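Local structure of C alpha-dehydrogenase (Sphingobium sp. SYK-6, 4YAG) at residues G12-I17 / D40-A45; I89-I94 / V140-L145; Y110-N115 / A159-A164. The protein binds NADH as a short-chain dehydrogenase of the lignin beta-aryl ether cleavage pathway, where it probably oxidises the Calpha alcohol of its substrates. All blocks are in the same frame, centred on the assembly; numbering follows the deposited sequence.

From the N terminus, the chain leaves strand 7-11 through the glycine-rich turn, runs along helix 16-27 and strand 31-36, and enters helix 39-51, where contact 1 closes the first loop by packing 40-45 against 12-17. Contact 1 is complete before the others begin. Contacts 2 and 3 cross, their segments alternating: contact 2 joins the neighbouring parallel strands 87-90 and 137-142 around helix 105-133, and contact 3 sets that helix against helix 156-177. Ile-17 touches Asn-91 between contacts 1 and 2, while Lys-162 and Asn-115 hydrogen-bond from contact 3 to backbone carbonyls of contact 2. All three touch the same coenzyme.

Contact 1: residues G12-I17 / D40-A45; sequences GGASGI and DHLDEA. With NAI (1,4-dihydronicotinamide adenine dinucleotide), chain C.
His-41 meets the turn from Gly-12 to Ser-15 with both its backbone and its side chain. Its carbonyl O lies 3.5 Å from Ala-14 CB, close enough that a methyl suits the place where a longer side chain would run into the helix. The imidazole continues past Ala-14 to the coenzyme because CG stands anti to the carbonyl carbon (chi1 -69°). ND1 then donates to NAI O3B, 2.8 Å away and fairly straight at 162°, with the hydroxyl at the ring's edge. Ser-15 CB sits obliquely to the same ring, 3.7 Å from ND1. Because NE2 is bonded to Glu-197, both nitrogens are engaged and the ring's rotation is fixed. Leu-42 starts out away from the turn, but its tip comes back, bringing CD2 to 3.9 Å from Ala-14 CB. Glu-44 reaches on to a salt bridge with Arg-194. One helical turn beyond His-41, Ala-45 offers another small methyl, its CB 4.0 Å from Ala-14 CB.

The turn itself is the start of the glycine-rich coenzyme motif of the SDR family. Ser-15 OG donates to the phosphate oxygen NAI O2A at 2.7 Å, and Ile-17 N donates to NAI O1N at 2.8 Å. Gly-12 and Gly-16 both have positive phi, and a CB on either would strike the coenzyme. A joint without hydrogen bonds, made mostly by the methyl of Ala-14, thus brings the turn and the helix together, and each gives the coenzyme its own bonds; the carboxylate of Glu-197 would probably favour a positively charged imidazole.

Contact 2: residues I89-I94 / V140-L145; sequences INNAGI and VNTASL. With NAI (1,4-dihydronicotinamide adenine dinucleotide), chain C.
Asn-91 and Thr-142 lie side by side at the ends of their strands, and Thr-142 OG1 donates to Asn-91 OD1 at 2.9 Å. The hydroxyl approaches in the carbonyl plane, on a lone pair. With its OG1 anti to the carbonyl carbon (chi1 -53°), Thr-142 gives its hydroxyl to the asparagine and turns CG2 to the ribose, 3.4 Å from NAI O4D; a branched residue with one polar and one apolar arm fits both neighbours. The backbone of Asn-91 holds the sugar too, its O accepting from NAI O3D at 2.9 Å. Next along, Ala-92 lays its methyl on the adenine, and at Gly-93 any CB would collide with O3D. Replacing Asn-91 by an alanine is likely to leave the Thr-142 hydroxyl without this acceptor and to open a gap beside NAI C5D.

Behind this shell, the parallel strands set the spacing. Asn-90 N donates to Val-140 O at 2.8 Å, and Thr-142 N donates to Asn-90 O at 3.0 Å. On one face of the sheet the amides of Asn-90 and Asn-141 lie nearly coplanar, 26° apart, with Asn-90 ND2 pointing along the C=O axis of Asn-141 OD1 at 2.9 Å. On the other face Ile-89 CD1 presses tightly on Val-140 CG2 at 3.4 Å. Farther out, Thr-11 OG1 bonds to the backbone N of Asn-91 and Asn-141 ND2 bonds to Thr-169. The NNAG motif of the SDR family thus has both its buried amides bonded to the neighbouring strand, consistent with a fixed place for the Asn-91 carbonyl that takes the ribose hydroxyl.

Contact 3: residues Y110-N115 / A159-A164; sequences YGLAIN and ATAKAA. With NAI (1,4-dihydronicotinamide adenine dinucleotide), chain C.
The YxxxK motif of the SDR family runs from Tyr-158 to Lys-162, and here its helix packs against 110-115, whose Asn-115 matches, with Ser-144, the remaining positions of the family's Asn-Ser-Tyr-Lys tetrad. The two helices run roughly parallel, their axes 28° apart and 9.3 Å at closest approach. At this spacing the small side chain of Ala-161 suits the interface: its CB fits between Asn-115 CB, 3.7 Å away, and Leu-112 CD2, 4.1 Å away, with Gly-111 bringing only backbone to the same spot.

Polar work is done at the coenzyme end. The chain of Lys-162 bends about CB-CG (chi2 -64°) and then extends, taking NZ over to the nicotinamide ribose, 2.9 Å from NAI O3D and 3.0 Å from NAI O2D. A water 2.7 Å from NZ and 2.6 Å from Asn-115 O, which lies in a wider pi-type turn, is also within hydrogen-bonding reach, as is Thr-142 O, so four oxygens share its three N-H groups. The amide of Asn-115 has its own task, ND2 bonding to Ile-94 O. Across the dimer, Leu-112 meets Met-117, and Ala-159 and Ala-163 meet Thr-167, of the second subunit.

The single methyl of Ala-161, set against Asn-115, Leu-112 and the backbone of Gly-111, thus joins the helices, while one buried amine, shared among two ribose hydroxyls, a carbonyl and a water, couples them to the coenzyme.

Contact 1: residues G12-I17 / D40-A45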
loop_
_atom_site.group_PDB
_atom_site.type_symbol
_atom_site.label_atom_id
_atom_site.label_comp_id
_atom_site.label_asym_id
_atom_site.label_seq_id
_atom_site.Cartn_x
_atom_site.Cartn_y
_atom_site.Cartn_z
ATOM N N GLY A 12 -4.266 10.518 -16.205
ATOM C CA GLY A 12 -5.720 10.531 -16.209
ATOM C C GLY A 12 -6.260 11.931 -16.471
ATOM O O GLY A 12 -7.365 12.271 -16.049
ATOM N N GLY A 13 -5.489 12.738 -17.202
ATOM C CA GLY A 13 -5.818 14.129 -17.421
ATOM C C GLY A 13 -6.948 14.390 -18.405
ATOM O O GLY A 13 -7.384 15.532 -18.561
ATOM N N ALA A 14 -7.428 13.340 -19.062
ATOM C CA ALA A 14 -8.424 13.512 -20.119
ATOM C C ALA A 14 -9.854 13.177 -19.702
ATOM O O ALA A 14 -10.767 13.137 -20.543
ATOM C CB ALA A 14 -8.022 12.686 -21.340
ATOM N N SER A 15 -10.067 12.942 -18.412
ATOM C CA SER A 15 -11.404 12.698 -17.911
ATOM C C SER A 15 -11.491 13.087 -16.441
ATOM O O SER A 15 -10.468 13.193 -15.755
ATOM C CB SER A 15 -11.746 11.215 -18.058
ATOM O OG SER A 15 -13.077 10.941 -17.661
ATOM N N GLY A 16 -12.715 13.306 -15.966
ATOM C CA GLY A 16 -12.965 13.335 -14.529
ATOM C C GLY A 16 -12.124 14.356 -13.777
ATOM O O GLY A 16 -11.971 15.502 -14.196
ATOM N N ILE A 17 -11.640 13.949 -12.604
ATOM C CA ILE A 17 -10.858 14.827 -11.740
ATOM C C ILE A 17 -9.635 15.409 -12.446
ATOM O O ILE A 17 -9.363 16.612 -12.368
ATOM C CB ILE A 17 -10.447 14.066 -10.476
ATOM C CG1 ILE A 17 -11.703 13.733 -9.652
ATOM C CG2 ILE A 17 -9.432 14.846 -9.668
ATOM C CD1 ILE A 17 -11.423 12.864 -8.427
ATOM N N ASP A 40 -9.764 7.733 -26.874
ATOM C CA ASP A 40 -10.999 8.490 -27.089
ATOM C C ASP A 40 -11.154 9.635 -26.077
ATOM O O ASP A 40 -11.609 10.731 -26.443
ATOM C CB ASP A 40 -12.242 7.587 -27.145
ATOM C CG ASP A 40 -12.429 6.730 -25.906
ATOM O OD1 ASP A 40 -11.475 6.528 -25.135
ATOM O OD2 ASP A 40 -13.555 6.228 -25.714
ATOM N N HIS A 41 -10.751 9.396 -24.831
ATOM C CA HIS A 41 -10.728 10.462 -23.838
ATOM C C HIS A 41 -9.754 11.565 -24.266
ATOM O O HIS A 41 -10.079 12.749 -24.176
ATOM C CB HIS A 41 -10.351 9.938 -22.438
ATOM C CG HIS A 41 -11.397 9.076 -21.819
ATOM N ND1 HIS A 41 -11.271 8.568 -20.526
ATOM C CD2 HIS A 41 -12.590 8.624 -22.253
ATOM C CE1 HIS A 41 -12.322 7.878 -20.219
ATOM N NE2 HIS A 41 -13.157 7.868 -21.258
ATOM N N LEU A 42 -8.558 11.186 -24.713
ATOM C CA LEU A 42 -7.565 12.178 -25.146
ATOM C C LEU A 42 -8.110 13.004 -26.305
ATOM O O LEU A 42 -7.905 14.225 -26.340
ATOM C CB LEU A 42 -6.255 11.515 -25.570
ATOM C CG LEU A 42 -5.450 10.885 -24.429
ATOM C CD1 LEU A 42 -4.326 10.023 -24.957
ATOM C CD2 LEU A 42 -4.880 11.931 -23.506
ATOM N N ASP A 43 -8.777 12.359 -27.255
ATOM C CA ASP A 43 -9.312 13.080 -28.410
ATOM C C ASP A 43 -10.390 14.088 -27.987
ATOM O O ASP A 43 -10.453 15.218 -28.503
ATOM C CB ASP A 43 -9.881 12.112 -29.443
ATOM C CG ASP A 43 -8.812 11.263 -30.120
ATOM O OD1 ASP A 43 -7.609 11.605 -30.040
ATOM O OD2 ASP A 43 -9.198 10.252 -30.745
ATOM N N GLU A 44 -11.229 13.685 -27.041
ATOM C CA GLU A 44 -12.282 14.554 -26.532
ATOM C C GLU A 44 -11.691 15.746 -25.799
ATOM O O GLU A 44 -12.210 16.855 -25.930
ATOM C CB GLU A 44 -13.197 13.782 -25.578
ATOM C CG GLU A 44 -14.068 12.755 -26.265
ATOM C CD GLU A 44 -14.646 11.737 -25.303
ATOM O OE1 GLU A 44 -14.425 11.865 -24.078
ATOM O OE2 GLU A 44 -15.304 10.795 -25.778
ATOM N N ALA A 45 -10.649 15.512 -25.008
ATOM C CA ALA A 45 -9.989 16.592 -24.289
ATOM C C ALA A 45 -9.343 17.553 -25.277
ATOM O O ALA A 45 -9.391 18.766 -25.092
ATOM C CB ALA A 45 -8.952 16.035 -23.342
HETATM P PA NAI C . -12.026 8.923 -14.662
HETATM O O1A NAI C . -12.107 7.507 -15.161
HETATM O O2A NAI C . -13.074 9.891 -15.172
HETATM O O5B NAI C . -10.604 9.524 -14.958
HETATM C C5B NAI C . -9.473 8.709 -14.853
HETATM C C4B NAI C . -8.746 8.730 -16.138
HETATM O O4B NAI C . -7.526 7.965 -15.871
HETATM C C3B NAI C . -9.426 8.131 -17.287
HETATM O O3B NAI C . -9.449 9.011 -18.430
HETATM C C2B NAI C . -8.707 6.898 -17.540
HETATM O O2B NAI C . -8.724 6.484 -18.914
HETATM C C1B NAI C . -7.359 7.134 -17.025
HETATM N N9A NAI C . -6.643 5.931 -16.689
HETATM C C8A NAI C . -7.115 4.803 -16.051
HETATM N N7A NAI C . -6.149 3.877 -15.973
HETATM C C5A NAI C . -5.010 4.381 -16.547
HETATM C C6A NAI C . -3.712 3.920 -16.773
HETATM N N6A NAI C . -3.368 2.608 -16.417
HETATM N N1A NAI C . -2.804 4.717 -17.390
HETATM C C2A NAI C . -3.152 5.962 -17.792
HETATM N N3A NAI C . -4.386 6.454 -17.604
HETATM C C4A NAI C . -5.325 5.692 -16.999
HETATM O O3 NAI C . -12.169 8.772 -13.090
HETATM P PN NAI C . -11.785 9.776 -11.888
HETATM O O1N NAI C . -11.570 11.207 -12.360
HETATM O O2N NAI C . -12.905 9.617 -10.890
HETATM O O5D NAI C . -10.411 9.160 -11.325
HETATM C C5D NAI C . -9.292 9.983 -10.983
HETATM C C4D NAI C . -8.744 9.563 -9.667
HETATM O O4D NAI C . -9.694 9.980 -8.619
HETATM C C3D NAI C . -8.563 8.117 -9.513
HETATM O O3D NAI C . -7.269 7.865 -8.928
HETATM C C2D NAI C . -9.628 7.681 -8.614
HETATM O O2D NAI C . -9.245 6.507 -7.886
HETATM C C1D NAI C . -9.818 8.811 -7.724
HETATM N N1N NAI C . -11.033 8.969 -7.014
HETATM C C2N NAI C . -12.234 9.261 -7.615
HETATM C C3N NAI C . -13.367 9.431 -6.836
HETATM C C7N NAI C . -14.682 9.751 -7.461
HETATM O O7N NAI C . -15.743 9.765 -6.800
HETATM N N7N NAI C . -14.676 10.142 -8.869
HETATM C C4N NAI C . -13.323 9.322 -5.456
HETATM C C5N NAI C . -12.097 9.082 -4.864
HETATM C C6N NAI C . -10.972 8.921 -5.632
#

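Contact 2: residues I89-I94 / V140-L145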
loop_
_atom_site.group_PDB
_atom_site.type_symbol
_atom_site.label_atom_id
_atom_site.label_comp_id
_atom_site.label_asym_id
_atom_site.label_seq_id
_atom_site.Cartn_x
_atom_site.Cartn_y
_atom_site.Cartn_z
ATOM N N ILE A 89 1.083 15.558 -11.645
ATOM C CA ILE A 89 -0.206 15.157 -11.084
ATOM C C ILE A 89 -0.386 13.666 -11.376
ATOM O O ILE A 89 -0.697 13.271 -12.502
ATOM C CB ILE A 89 -1.411 15.964 -11.634
ATOM C CG1 ILE A 89 -1.153 17.480 -11.593
ATOM C CG2 ILE A 89 -2.681 15.542 -10.895
ATOM C CD1 ILE A 89 -1.168 18.090 -10.247
ATOM N N ASN A 90 -0.159 12.834 -10.364
ATOM C CA ASN A 90 -0.323 11.399 -10.499
ATOM C C ASN A 90 -1.738 11.075 -10.072
ATOM O O ASN A 90 -2.007 10.813 -8.894
ATOM C CB ASN A 90 0.660 10.649 -9.603
ATOM C CG ASN A 90 2.103 10.913 -9.963
ATOM O OD1 ASN A 90 2.531 10.661 -11.087
ATOM N ND2 ASN A 90 2.881 11.407 -8.993
ATOM N N ASN A 91 -2.649 11.128 -11.026
ATOM C CA ASN A 91 -4.074 11.096 -10.730
ATOM C C ASN A 91 -4.825 9.893 -11.295
ATOM O O ASN A 91 -5.875 9.534 -10.774
ATOM C CB ASN A 91 -4.701 12.406 -11.207
ATOM C CG ASN A 91 -6.181 12.317 -11.398
ATOM O OD1 ASN A 91 -6.974 12.498 -10.462
ATOM N ND2 ASN A 91 -6.577 12.048 -12.629
ATOM N N ALA A 92 -4.295 9.265 -12.349
ATOM C CA ALA A 92 -4.980 8.135 -12.953
ATOM C C ALA A 92 -5.319 7.110 -11.876
ATOM O O ALA A 92 -4.527 6.828 -10.973
ATOM C CB ALA A 92 -4.135 7.485 -14.029
ATOM N N GLY A 93 -6.473 6.488 -12.039
ATOM C CA GLY A 93 -6.859 5.409 -11.161
ATOM C C GLY A 93 -8.044 4.700 -11.717
ATOM O O GLY A 93 -8.702 5.200 -12.628
ATOM N N ILE A 94 -8.299 3.518 -11.170
ATOM C CA ILE A 94 -9.399 2.686 -11.602
ATOM C C ILE A 94 -10.085 2.081 -10.362
ATOM O O ILE A 94 -9.572 2.157 -9.245
ATOM C CB ILE A 94 -8.952 1.569 -12.571
ATOM C CG1 ILE A 94 -7.670 0.867 -12.109
ATOM C CG2 ILE A 94 -8.728 2.127 -13.976
ATOM C CD1 ILE A 94 -7.876 -0.142 -10.969
ATOM N N VAL A 140 1.135 16.254 -6.981
ATOM C CA VAL A 140 -0.157 15.937 -6.412
ATOM C C VAL A 140 -0.430 14.478 -6.711
ATOM O O VAL A 140 -0.388 14.065 -7.867
ATOM C CB VAL A 140 -1.302 16.772 -7.028
ATOM C CG1 VAL A 140 -2.649 16.391 -6.425
ATOM C CG2 VAL A 140 -1.061 18.264 -6.844
ATOM N N ASN A 141 -0.716 13.691 -5.679
ATOM C CA ASN A 141 -1.167 12.313 -5.867
ATOM C C ASN A 141 -2.631 12.202 -5.508
ATOM O O ASN A 141 -3.028 12.644 -4.441
ATOM C CB ASN A 141 -0.366 11.371 -4.937
ATOM C CG ASN A 141 1.101 11.326 -5.294
ATOM O OD1 ASN A 141 1.467 11.403 -6.464
ATOM N ND2 ASN A 141 1.959 11.248 -4.284
ATOM N N THR A 142 -3.431 11.584 -6.368
ATOM C CA THR A 142 -4.837 11.407 -6.033
ATOM C C THR A 142 -5.035 10.087 -5.324
ATOM O O THR A 142 -4.888 9.027 -5.929
ATOM C CB THR A 142 -5.739 11.437 -7.259
ATOM O OG1 THR A 142 -5.480 12.637 -8.011
ATOM C CG2 THR A 142 -7.187 11.399 -6.823
ATOM N N ALA A 143 -5.353 10.158 -4.041
ATOM C CA ALA A 143 -5.694 8.955 -3.295
ATOM C C ALA A 143 -7.226 8.874 -3.252
ATOM O O ALA A 143 -7.872 8.879 -4.312
ATOM C CB ALA A 143 -5.063 8.995 -1.916
ATOM N N SER A 144 -7.813 8.812 -2.057
ATOM C CA SER A 144 -9.258 8.748 -1.874
ATOM C C SER A 144 -9.541 8.809 -0.384
ATOM O O SER A 144 -8.699 8.396 0.414
ATOM C CB SER A 144 -9.816 7.429 -2.394
ATOM O OG SER A 144 -11.204 7.359 -2.087
ATOM N N LEU A 145 -10.728 9.278 0.004
ATOM C CA LEU A 145 -11.125 9.146 1.395
ATOM C C LEU A 145 -11.312 7.667 1.745
ATOM O O LEU A 145 -11.270 7.292 2.914
ATOM C CB LEU A 145 -12.383 9.944 1.686
ATOM C CG LEU A 145 -12.143 11.446 1.776
ATOM C CD1 LEU A 145 -13.462 12.238 1.812
ATOM C CD2 LEU A 145 -11.318 11.787 2.990
HETATM P PA NAI C . -12.026 8.923 -14.662
HETATM O O1A NAI C . -12.107 7.507 -15.161
HETATM O O2A NAI C . -13.074 9.891 -15.172
HETATM O O5B NAI C . -10.604 9.524 -14.958
HETATM C C5B NAI C . -9.473 8.709 -14.853
HETATM C C4B NAI C . -8.746 8.730 -16.138
HETATM O O4B NAI C . -7.526 7.965 -15.871
HETATM C C3B NAI C . -9.426 8.131 -17.287
HETATM O O3B NAI C . -9.449 9.011 -18.430
HETATM C C2B NAI C . -8.707 6.898 -17.540
HETATM O O2B NAI C . -8.724 6.484 -18.914
HETATM C C1B NAI C . -7.359 7.134 -17.025
HETATM N N9A NAI C . -6.643 5.931 -16.689
HETATM C C8A NAI C . -7.115 4.803 -16.051
HETATM N N7A NAI C . -6.149 3.877 -15.973
HETATM C C5A NAI C . -5.010 4.381 -16.547
HETATM C C6A NAI C . -3.712 3.920 -16.773
HETATM N N6A NAI C . -3.368 2.608 -16.417
HETATM N N1A NAI C . -2.804 4.717 -17.390
HETATM C C2A NAI C . -3.152 5.962 -17.792
HETATM N N3A NAI C . -4.386 6.454 -17.604
HETATM C C4A NAI C . -5.325 5.692 -16.999
HETATM O O3 NAI C . -12.169 8.772 -13.090
HETATM P PN NAI C . -11.785 9.776 -11.888
HETATM O O1N NAI C . -11.570 11.207 -12.360
HETATM O O2N NAI C . -12.905 9.617 -10.890
HETATM O O5D NAI C . -10.411 9.160 -11.325
HETATM C C5D NAI C . -9.292 9.983 -10.983
HETATM C C4D NAI C . -8.744 9.563 -9.667
HETATM O O4D NAI C . -9.694 9.980 -8.619
HETATM C C3D NAI C . -8.563 8.117 -9.513
HETATM O O3D NAI C . -7.269 7.865 -8.928
HETATM C C2D NAI C . -9.628 7.681 -8.614
HETATM O O2D NAI C . -9.245 6.507 -7.886
HETATM C C1D NAI C . -9.818 8.811 -7.724
HETATM N N1N NAI C . -11.033 8.969 -7.014
HETATM C C2N NAI C . -12.234 9.261 -7.615
HETATM C C3N NAI C . -13.367 9.431 -6.836
HETATM C C7N NAI C . -14.682 9.751 -7.461
HETATM O O7N NAI C . -15.743 9.765 -6.800
HETATM N N7N NAI C . -14.676 10.142 -8.869
HETATM C C4N NAI C . -13.323 9.322 -5.456
HETATM C C5N NAI C . -12.097 9.082 -4.864
HETATM C C6N NAI C . -10.972 8.921 -5.632
HETATM O O HOH W 1 -3.551 8.077 -8.615
#

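Contact 3: residues Y110-N115 / A159-A164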
loop_
_atom_site.group_PDB
_atom_site.type_symbol
_atom_site.label_atom_id
_atom_site.label_comp_id
_atom_site.label_asym_id
_atom_site.label_seq_id
_atom_site.Cartn_x
_atom_site.Cartn_y
_atom_site.Cartn_z
ATOM N N TYR A 110 -3.586 -5.895 -10.831
ATOM C CA TYR A 110 -4.159 -4.750 -11.545
ATOM C C TYR A 110 -4.388 -3.564 -10.632
ATOM O O TYR A 110 -3.954 -2.441 -10.899
ATOM C CB TYR A 110 -5.484 -5.198 -12.120
ATOM C CG TYR A 110 -6.439 -4.132 -12.636
ATOM C CD1 TYR A 110 -6.010 -3.105 -13.453
ATOM C CD2 TYR A 110 -7.790 -4.209 -12.337
ATOM C CE1 TYR A 110 -6.901 -2.177 -13.934
ATOM C CE2 TYR A 110 -8.683 -3.297 -12.824
ATOM C CZ TYR A 110 -8.240 -2.284 -13.623
ATOM O OH TYR A 110 -9.164 -1.388 -14.123
ATOM N N GLY A 111 -5.086 -3.788 -9.528
ATOM C CA GLY A 111 -5.423 -2.684 -8.669
ATOM C C GLY A 111 -4.212 -2.013 -8.044
ATOM O O GLY A 111 -4.175 -0.779 -7.870
ATOM N N LEU A 112 -3.219 -2.815 -7.669
ATOM C CA LEU A 112 -2.001 -2.252 -7.111
ATOM C C LEU A 112 -1.144 -1.576 -8.171
ATOM O O LEU A 112 -0.525 -0.526 -7.913
ATOM C CB LEU A 112 -1.208 -3.297 -6.327
ATOM C CG LEU A 112 -1.857 -3.753 -5.015
ATOM C CD1 LEU A 112 -1.138 -4.998 -4.482
ATOM C CD2 LEU A 112 -1.873 -2.652 -3.977
ATOM N N ALA A 113 -1.131 -2.145 -9.374
ATOM C CA ALA A 113 -0.313 -1.579 -10.455
ATOM C C ALA A 113 -0.784 -0.191 -10.790
ATOM O O ALA A 113 0.026 0.697 -10.939
ATOM C CB ALA A 113 -0.331 -2.438 -11.706
ATOM N N ILE A 114 -2.085 0.007 -10.961
ATOM C CA ILE A 114 -2.523 1.312 -11.431
ATOM C C ILE A 114 -2.542 2.298 -10.271
ATOM O O ILE A 114 -1.993 3.398 -10.356
ATOM C CB ILE A 114 -3.910 1.264 -12.107
ATOM C CG1 ILE A 114 -3.993 0.157 -13.164
ATOM C CG2 ILE A 114 -4.254 2.640 -12.685
ATOM C CD1 ILE A 114 -2.836 0.088 -14.126
ATOM N N ASN A 115 -3.165 1.910 -9.160
ATOM C CA ASN A 115 -3.462 2.879 -8.111
ATOM C C ASN A 115 -2.308 3.157 -7.138
ATOM O O ASN A 115 -2.301 4.195 -6.484
ATOM C CB ASN A 115 -4.717 2.466 -7.325
ATOM C CG ASN A 115 -5.999 2.578 -8.143
ATOM O OD1 ASN A 115 -6.016 3.157 -9.229
ATOM N ND2 ASN A 115 -7.081 2.003 -7.632
ATOM N N ALA A 159 -9.079 0.255 -1.414
ATOM C CA ALA A 159 -8.715 0.905 -0.162
ATOM C C ALA A 159 -7.250 0.720 0.197
ATOM O O ALA A 159 -6.597 1.644 0.675
ATOM C CB ALA A 159 -9.569 0.388 0.947
ATOM N N THR A 160 -6.761 -0.500 0.009
ATOM C CA THR A 160 -5.391 -0.850 0.347
ATOM C C THR A 160 -4.403 0.023 -0.425
ATOM O O THR A 160 -3.467 0.578 0.123
ATOM C CB THR A 160 -5.141 -2.358 0.081
ATOM O OG1 THR A 160 -5.966 -3.151 0.952
ATOM C CG2 THR A 160 -3.695 -2.753 0.301
ATOM N N ALA A 161 -4.635 0.153 -1.734
ATOM C CA ALA A 161 -3.768 0.988 -2.566
ATOM C C ALA A 161 -3.868 2.449 -2.194
ATOM O O ALA A 161 -2.860 3.150 -2.132
ATOM C CB ALA A 161 -4.142 0.818 -4.044
ATOM N N LYS A 162 -5.079 2.920 -1.959
ATOM C CA LYS A 162 -5.271 4.332 -1.675
ATOM C C LYS A 162 -4.680 4.751 -0.330
ATOM O O LYS A 162 -4.179 5.859 -0.194
ATOM C CB LYS A 162 -6.743 4.721 -1.781
ATOM C CG LYS A 162 -7.320 4.600 -3.214
ATOM C CD LYS A 162 -6.639 5.565 -4.141
ATOM C CE LYS A 162 -7.368 5.718 -5.479
ATOM N NZ LYS A 162 -6.665 6.660 -6.365
ATOM N N ALA A 163 -4.756 3.882 0.680
ATOM C CA ALA A 163 -4.085 4.156 1.951
ATOM C C ALA A 163 -2.585 4.309 1.752
ATOM O O ALA A 163 -1.936 5.191 2.324
ATOM C CB ALA A 163 -4.359 3.045 2.940
ATOM N N ALA A 164 -2.025 3.432 0.927
ATOM C CA ALA A 164 -0.605 3.479 0.631
ATOM C C ALA A 164 -0.211 4.797 -0.043
ATOM O O ALA A 164 0.852 5.329 0.227
ATOM C CB ALA A 164 -0.189 2.309 -0.233
HETATM P PA NAI C . -12.026 8.923 -14.662
HETATM O O1A NAI C . -12.107 7.507 -15.161
HETATM O O2A NAI C . -13.074 9.891 -15.172
HETATM O O5B NAI C . -10.604 9.524 -14.958
HETATM C C5B NAI C . -9.473 8.709 -14.853
HETATM C C4B NAI C . -8.746 8.730 -16.138
HETATM O O4B NAI C . -7.526 7.965 -15.871
HETATM C C3B NAI C . -9.426 8.131 -17.287
HETATM O O3B NAI C . -9.449 9.011 -18.430
HETATM C C2B NAI C . -8.707 6.898 -17.540
HETATM O O2B NAI C . -8.724 6.484 -18.914
HETATM C C1B NAI C . -7.359 7.134 -17.025
HETATM N N9A NAI C . -6.643 5.931 -16.689
HETATM C C8A NAI C . -7.115 4.803 -16.051
HETATM N N7A NAI C . -6.149 3.877 -15.973
HETATM C C5A NAI C . -5.010 4.381 -16.547
HETATM C C6A NAI C . -3.712 3.920 -16.773
HETATM N N6A NAI C . -3.368 2.608 -16.417
HETATM N N1A NAI C . -2.804 4.717 -17.390
HETATM C C2A NAI C . -3.152 5.962 -17.792
HETATM N N3A NAI C . -4.386 6.454 -17.604
HETATM C C4A NAI C . -5.325 5.692 -16.999
HETATM O O3 NAI C . -12.169 8.772 -13.090
HETATM P PN NAI C . -11.785 9.776 -11.888
HETATM O O1N NAI C . -11.570 11.207 -12.360
HETATM O O2N NAI C . -12.905 9.617 -10.890
HETATM O O5D NAI C . -10.411 9.160 -11.325
HETATM C C5D NAI C . -9.292 9.983 -10.983
HETATM C C4D NAI C . -8.744 9.563 -9.667
HETATM O O4D NAI C . -9.694 9.980 -8.619
HETATM C C3D NAI C . -8.563 8.117 -9.513
HETATM O O3D NAI C . -7.269 7.865 -8.928
HETATM C C2D NAI C . -9.628 7.681 -8.614
HETATM O O2D NAI C . -9.245 6.507 -7.886
HETATM C C1D NAI C . -9.818 8.811 -7.724
HETATM N N1N NAI C . -11.033 8.969 -7.014
HETATM C C2N NAI C . -12.234 9.261 -7.615
HETATM C C3N NAI C . -13.367 9.431 -6.836
HETATM C C7N NAI C . -14.682 9.751 -7.461
HETATM O O7N NAI C . -15.743 9.765 -6.800
HETATM N N7N NAI C . -14.676 10.142 -8.869
HETATM C C4N NAI C . -13.323 9.322 -5.456
HETATM C C5N NAI C . -12.097 9.082 -4.864
HETATM C C6N NAI C . -10.972 8.921 -5.632
HETATM O O HOH W 2 -4.054 6.129 -6.860
#